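PDB 3TFW: putative O-methyltransferase from Klebsiella pneumoniae subsp. pneumoniae, which probably transfers a methyl group from S-adenosylmethionine to a substrate oxygen, as expected of its family. Local coordinates for residues F54-V59 against T78-R83; P123-L128 against K146-H151. One frame throughout, in Å; residues are numbered along the deposited sequence.

Contact 1: residues F54-V59 against T78-R83; sequences FLALLV and TIWMAR
The Trp80 indole meets Ala56 obliquely: the methyl CB of Ala56 lies 3.9 Å from Trp80 CE3 on the benzo part of the ring. Tyr76 approaches the same indole edge-to-face, and Leu30 of helix 28-39 also packs on it. The Ala56 methyl touches backbone as well, with CB 3.6 Å from Trp80 O. In the first helix, Leu58 CG sits over one face of the Phe54 ring, offset toward the rim; Phe219 of the same chain meets this ring with the planes at about 55°, and Leu221 of the second subunit packs on Phe54. Selenomethionine Met81 reaches between Leu55 and Val59, one helical turn apart. Its CG is 3.9 Å from Leu55 CB, and its CB lies 3.9 Å from Val59 CG2; the Val59 and Met81 side chains cross at about a right angle. Val59 CG2, placed beside the backbone N by a chi1 of 180°, also rests against the Met81 carbonyl. Both helices lie on one face of the Rossmann-like sheet of class I methyltransferases; the axes of 54-59 and 78-82 approach to 8.1 Å at 32°, running roughly the same way. Small Ala56 allows its CA to come within 4.9 Å of Met81 CA. Beneath the pair, Leu55 reaches Phe141 and Ile167 on the sheet, while Val59 and Met81 share Leu139.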
loop_
_atom_site.group_PDB
_atom_site.type_symbol
_atom_site.label_atom_id
_atom_site.label_comp_id
_atom_site.label_asym_id
_atom_site.label_seq_id
_atom_site.Cartn_x
_atom_site.Cartn_y
_atom_site.Cartn_z
ATOM N N PHE A 54 -4.098 -0.358 -7.043
ATOM C CA PHE A 54 -3.504 -0.833 -5.787
ATOM C C PHE A 54 -4.266 -2.066 -5.250
ATOM O O PHE A 54 -3.653 -3.090 -4.937
ATOM C CB PHE A 54 -3.484 0.308 -4.758
ATOM C CG PHE A 54 -2.935 -0.087 -3.409
ATOM C CD1 PHE A 54 -1.589 -0.391 -3.246
ATOM C CD2 PHE A 54 -3.773 -0.150 -2.298
ATOM C CE1 PHE A 54 -1.083 -0.756 -1.981
ATOM C CE2 PHE A 54 -3.275 -0.512 -1.039
ATOM C CZ PHE A 54 -1.935 -0.815 -0.887
ATOM N N LEU A 55 -5.593 -1.975 -5.191
ATOM C CA LEU A 55 -6.421 -3.114 -4.767
ATOM C C LEU A 55 -6.209 -4.327 -5.661
ATOM O O LEU A 55 -6.136 -5.450 -5.175
ATOM C CB LEU A 55 -7.919 -2.753 -4.697
ATOM C CG LEU A 55 -8.356 -1.685 -3.685
ATOM C CD1 LEU A 55 -9.834 -1.344 -3.851
ATOM C CD2 LEU A 55 -8.051 -2.109 -2.242
ATOM N N ALA A 56 -6.112 -4.088 -6.971
ATOM C CA ALA A 56 -5.865 -5.158 -7.921
ATOM C C ALA A 56 -4.525 -5.811 -7.620
ATOM O O ALA A 56 -4.424 -7.031 -7.634
ATOM C CB ALA A 56 -5.924 -4.635 -9.382
ATOM N N LEU A 57 -3.511 -5.010 -7.296
ATOM C CA LEU A 57 -2.199 -5.586 -6.945
ATOM C C LEU A 57 -2.245 -6.388 -5.648
ATOM O O LEU A 57 -1.598 -7.414 -5.542
ATOM C CB LEU A 57 -1.081 -4.528 -6.925
ATOM C CG LEU A 57 -0.772 -3.899 -8.295
ATOM C CD1 LEU A 57 0.513 -3.089 -8.261
ATOM C CD2 LEU A 57 -0.703 -4.953 -9.397
ATOM N N LEU A 58 -3.053 -5.944 -4.689
ATOM C CA LEU A 58 -3.283 -6.722 -3.467
ATOM C C LEU A 58 -3.906 -8.097 -3.736
ATOM O O LEU A 58 -3.552 -9.087 -3.080
ATOM C CB LEU A 58 -4.126 -5.925 -2.465
ATOM C CG LEU A 58 -3.455 -4.649 -1.958
ATOM C CD1 LEU A 58 -4.339 -3.980 -0.932
ATOM C CD2 LEU A 58 -2.075 -4.953 -1.356
ATOM N N VAL A 59 -4.808 -8.174 -4.709
ATOM C CA VAL A 59 -5.354 -9.470 -5.129
ATOM C C VAL A 59 -4.236 -10.372 -5.670
ATOM O O VAL A 59 -4.132 -11.536 -5.288
ATOM C CB VAL A 59 -6.495 -9.316 -6.174
ATOM C CG1 VAL A 59 -7.036 -10.676 -6.587
ATOM C CG2 VAL A 59 -7.622 -8.453 -5.603
ATOM N N THR A 78 -15.155 -3.281 -6.914
ATOM C CA THR A 78 -15.460 -4.691 -7.125
ATOM C C THR A 78 -14.807 -5.161 -8.419
ATOM O O THR A 78 -14.180 -6.200 -8.455
ATOM C CB THR A 78 -16.976 -4.962 -7.221
ATOM O OG1 THR A 78 -17.680 -4.137 -6.286
ATOM C CG2 THR A 78 -17.265 -6.443 -6.948
ATOM N N ILE A 79 -14.957 -4.374 -9.475
ATOM C CA ILE A 79 -14.425 -4.756 -10.777
ATOM C C ILE A 79 -12.906 -4.783 -10.808
ATOM O O ILE A 79 -12.331 -5.715 -11.367
ATOM C CB ILE A 79 -14.985 -3.878 -11.903
ATOM C CG1 ILE A 79 -16.473 -4.199 -12.095
ATOM C CG2 ILE A 79 -14.248 -4.160 -13.212
ATOM C CD1 ILE A 79 -17.261 -3.042 -12.733
ATOM N N TRP A 80 -12.267 -3.790 -10.187
ATOM C CA TRP A 80 -10.802 -3.765 -10.081
ATOM C C TRP A 80 -10.292 -5.056 -9.448
ATOM O O TRP A 80 -9.327 -5.674 -9.926
ATOM C CB TRP A 80 -10.355 -2.572 -9.240
ATOM C CG TRP A 80 -10.101 -1.323 -10.012
ATOM C CD1 TRP A 80 -10.852 -0.183 -10.008
ATOM C CD2 TRP A 80 -8.991 -1.071 -10.879
ATOM N NE1 TRP A 80 -10.283 0.764 -10.831
ATOM C CE2 TRP A 80 -9.140 0.246 -11.377
ATOM C CE3 TRP A 80 -7.890 -1.831 -11.289
ATOM C CZ2 TRP A 80 -8.219 0.825 -12.254
ATOM C CZ3 TRP A 80 -6.971 -1.251 -12.176
ATOM C CH2 TRP A 80 -7.151 0.059 -12.648
HETATM N N MSE A 81 -10.954 -5.468 -8.369
HETATM C CA MSE A 81 -10.544 -6.675 -7.679
HETATM C C MSE A 81 -10.904 -7.930 -8.447
HETATM O O MSE A 81 -10.043 -8.798 -8.632
HETATM C CB MSE A 81 -11.082 -6.707 -6.241
HETATM C CG MSE A 81 -10.394 -5.657 -5.372
HETATM SE SE MSE A 81 -10.994 -5.789 -3.531
HETATM C CE MSE A 81 -12.775 -4.987 -3.767
ATOM N N ALA A 82 -12.148 -8.010 -8.930
ATOM C CA ALA A 82 -12.655 -9.240 -9.556
ATOM C C ALA A 82 -11.903 -9.643 -10.822
ATOM O O ALA A 82 -11.719 -10.838 -11.086
ATOM C CB ALA A 82 -14.162 -9.129 -9.827
ATOM N N ARG A 83 -11.438 -8.662 -11.593
ATOM C CA ARG A 83 -10.647 -8.959 -12.808
ATOM C C ARG A 83 -9.383 -9.767 -12.534
ATOM O O ARG A 83 -8.890 -10.477 -13.417
ATOM C CB ARG A 83 -10.259 -7.674 -13.525
ATOM C CG ARG A 83 -11.360 -7.090 -14.349
ATOM C CD ARG A 83 -11.043 -5.654 -14.638
ATOM N NE ARG A 83 -11.947 -5.097 -15.632
ATOM C CZ ARG A 83 -11.723 -3.960 -16.275
ATOM N NH1 ARG A 83 -10.611 -3.269 -16.037
ATOM N NH2 ARG A 83 -12.603 -3.519 -17.166
#

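Contact 2: residues P123-L128 against K146-H151; sequences PALQSL and KPNNPH
Leu125 carries the van der Waals contacts, one methyl to Asn148 and the other to His151. CD2 of Leu125 lies 3.8 Å from His151 CB, so the histidine is met at the root of its side chain and not on its ring. The other branch, CD1, goes to the Asn148 amide, 3.7 Å from ND2 and 4.1 Å from CG. Leu125 runs obliquely to both partners; chi1 of -82° sets its CG beside the backbone N, from where the two methyls fork. Trp155, farther along helix 149-158, also packs on Leu125, and Asn148 CA lies at the edge of the His151 imidazole, in its plane. In the Rossmann-like methyltransferase fold these helices, 124-129 and 149-158, follow strands 117-121 and 139-142 and lie on the same face of the sheet, where Leu128 packs on Leu68, Ile70 and Leu94. The polar ends turn to residues flanking 146-151, not to 123-128. Asn148 occupies the N-cap position of helix 149-158 without a capping bond from its side chain; its ND2 instead makes a weak hydrogen bond to Asp145 OD2. His151 ND1 is hydrogen-bonded to Arg154 NH2. Short 3-10 geometry at 146-148 leads into the helix, with Asn149 N bonded to Lys146 O at 2.9 Å.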
loop_
_atom_site.group_PDB
_atom_site.type_symbol
_atom_site.label_atom_id
_atom_site.label_comp_id
_atom_site.label_asym_id
_atom_site.label_seq_id
_atom_site.Cartn_x
_atom_site.Cartn_y
_atom_site.Cartn_z
ATOM N N PRO A 123 -29.004 -5.747 4.500
ATOM C CA PRO A 123 -28.101 -5.318 5.570
ATOM C C PRO A 123 -26.852 -6.188 5.592
ATOM O O PRO A 123 -26.966 -7.415 5.627
ATOM C CB PRO A 123 -28.925 -5.567 6.838
ATOM C CG PRO A 123 -30.324 -5.379 6.403
ATOM C CD PRO A 123 -30.379 -5.947 4.997
ATOM N N ALA A 124 -25.678 -5.562 5.541
ATOM C CA ALA A 124 -24.416 -6.302 5.483
ATOM C C ALA A 124 -24.282 -7.298 6.635
ATOM O O ALA A 124 -23.828 -8.434 6.440
ATOM C CB ALA A 124 -23.235 -5.350 5.470
ATOM N N LEU A 125 -24.707 -6.884 7.830
ATOM C CA LEU A 125 -24.597 -7.753 9.010
ATOM C C LEU A 125 -25.489 -8.978 8.894
ATOM O O LEU A 125 -25.107 -10.071 9.328
ATOM C CB LEU A 125 -24.919 -6.987 10.293
ATOM C CG LEU A 125 -23.755 -6.158 10.844
ATOM C CD1 LEU A 125 -24.277 -5.132 11.849
ATOM C CD2 LEU A 125 -22.677 -7.040 11.471
ATOM N N GLN A 126 -26.671 -8.796 8.299
ATOM C CA GLN A 126 -27.566 -9.924 8.049
ATOM C C GLN A 126 -26.876 -10.929 7.125
ATOM O O GLN A 126 -26.907 -12.134 7.376
ATOM C CB GLN A 126 -28.901 -9.460 7.447
ATOM C CG GLN A 126 -29.800 -10.597 6.912
ATOM C CD GLN A 126 -31.229 -10.152 6.648
ATOM O OE1 GLN A 126 -31.525 -8.955 6.600
ATOM N NE2 GLN A 126 -32.131 -11.119 6.496
ATOM N N SER A 127 -26.248 -10.429 6.066
ATOM C CA SER A 127 -25.548 -11.307 5.124
ATOM C C SER A 127 -24.374 -12.025 5.781
ATOM O O SER A 127 -24.197 -13.229 5.574
ATOM C CB SER A 127 -25.090 -10.522 3.902
ATOM O OG SER A 127 -26.213 -10.120 3.144
ATOM N N LEU A 128 -23.590 -11.295 6.581
ATOM C CA LEU A 128 -22.462 -11.889 7.312
ATOM C C LEU A 128 -22.897 -12.969 8.300
ATOM O O LEU A 128 -22.236 -14.011 8.421
ATOM C CB LEU A 128 -21.638 -10.811 8.023
ATOM C CG LEU A 128 -20.861 -9.911 7.064
ATOM C CD1 LEU A 128 -20.385 -8.645 7.765
ATOM C CD2 LEU A 128 -19.699 -10.678 6.442
ATOM N N LYS A 146 -19.730 3.219 8.421
ATOM C CA LYS A 146 -18.667 3.339 9.392
ATOM C C LYS A 146 -19.068 3.042 10.839
ATOM O O LYS A 146 -18.267 2.436 11.550
ATOM C CB LYS A 146 -17.979 4.710 9.268
ATOM C CG LYS A 146 -17.456 5.000 7.857
ATOM C CD LYS A 146 -16.287 4.080 7.508
ATOM C CE LYS A 146 -16.192 3.817 6.019
ATOM N NZ LYS A 146 -15.246 2.696 5.801
ATOM N N PRO A 147 -20.296 3.437 11.279
ATOM C CA PRO A 147 -20.616 3.170 12.687
ATOM C C PRO A 147 -20.467 1.695 13.067
ATOM O O PRO A 147 -20.111 1.395 14.208
ATOM C CB PRO A 147 -22.086 3.603 12.802
ATOM C CG PRO A 147 -22.224 4.665 11.796
ATOM C CD PRO A 147 -21.388 4.193 10.629
ATOM N N ASN A 148 -20.735 0.799 12.118
ATOM C CA ASN A 148 -20.629 -0.652 12.354
ATOM C C ASN A 148 -19.306 -1.297 11.950
ATOM O O ASN A 148 -19.179 -2.518 11.950
ATOM C CB ASN A 148 -21.794 -1.399 11.704
ATOM C CG ASN A 148 -23.062 -1.298 12.517
ATOM O OD1 ASN A 148 -23.018 -1.115 13.733
ATOM N ND2 ASN A 148 -24.198 -1.406 11.851
ATOM N N ASN A 149 -18.322 -0.468 11.619
ATOM C CA ASN A 149 -16.963 -0.961 11.378
ATOM C C ASN A 149 -16.434 -2.012 12.359
ATOM O O ASN A 149 -15.908 -3.033 11.913
ATOM C CB ASN A 149 -15.964 0.197 11.218
ATOM C CG ASN A 149 -15.688 0.504 9.755
ATOM O OD1 ASN A 149 -16.606 0.498 8.922
ATOM N ND2 ASN A 149 -14.415 0.735 9.426
ATOM N N PRO A 150 -16.591 -1.795 13.685
ATOM C CA PRO A 150 -16.025 -2.814 14.570
ATOM C C PRO A 150 -16.714 -4.172 14.410
ATOM O O PRO A 150 -16.057 -5.204 14.542
ATOM C CB PRO A 150 -16.228 -2.238 15.977
ATOM C CG PRO A 150 -17.234 -1.153 15.821
ATOM C CD PRO A 150 -17.140 -0.647 14.436
ATOM N N HIS A 151 -18.010 -4.168 14.098
ATOM C CA HIS A 151 -18.743 -5.412 13.827
ATOM C C HIS A 151 -18.235 -6.108 12.569
ATOM O O HIS A 151 -18.111 -7.337 12.526
ATOM C CB HIS A 151 -20.251 -5.138 13.700
ATOM C CG HIS A 151 -20.868 -4.573 14.941
ATOM N ND1 HIS A 151 -21.016 -5.306 16.097
ATOM C CD2 HIS A 151 -21.391 -3.350 15.200
ATOM C CE1 HIS A 151 -21.595 -4.557 17.019
ATOM N NE2 HIS A 151 -21.829 -3.364 16.503
#

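In the fold
Both segments of contact 1 precede those of contact 2 in the sequence, and all four belong to one O-methyltransferase domain. The contact centres lie about 22 Å apart, flanking the middle of the molecule, with nearest atoms about 12 Å from each other. Between them runs the mixed sheet: helices 49-62 and 76-82 cover one face, helices 124-129 and 149-158 the other. Strand 139-142 meets contact 1 through Leu139 and Phe141, and the chain continues from it into segment 146-151. Contact 1 is buried and borders the second subunit, whereas contact 2 lies at the surface. Together they join neighbouring helices on both faces of the alpha/beta/alpha sandwich expected of an S-adenosylmethionine-dependent methyltransferase.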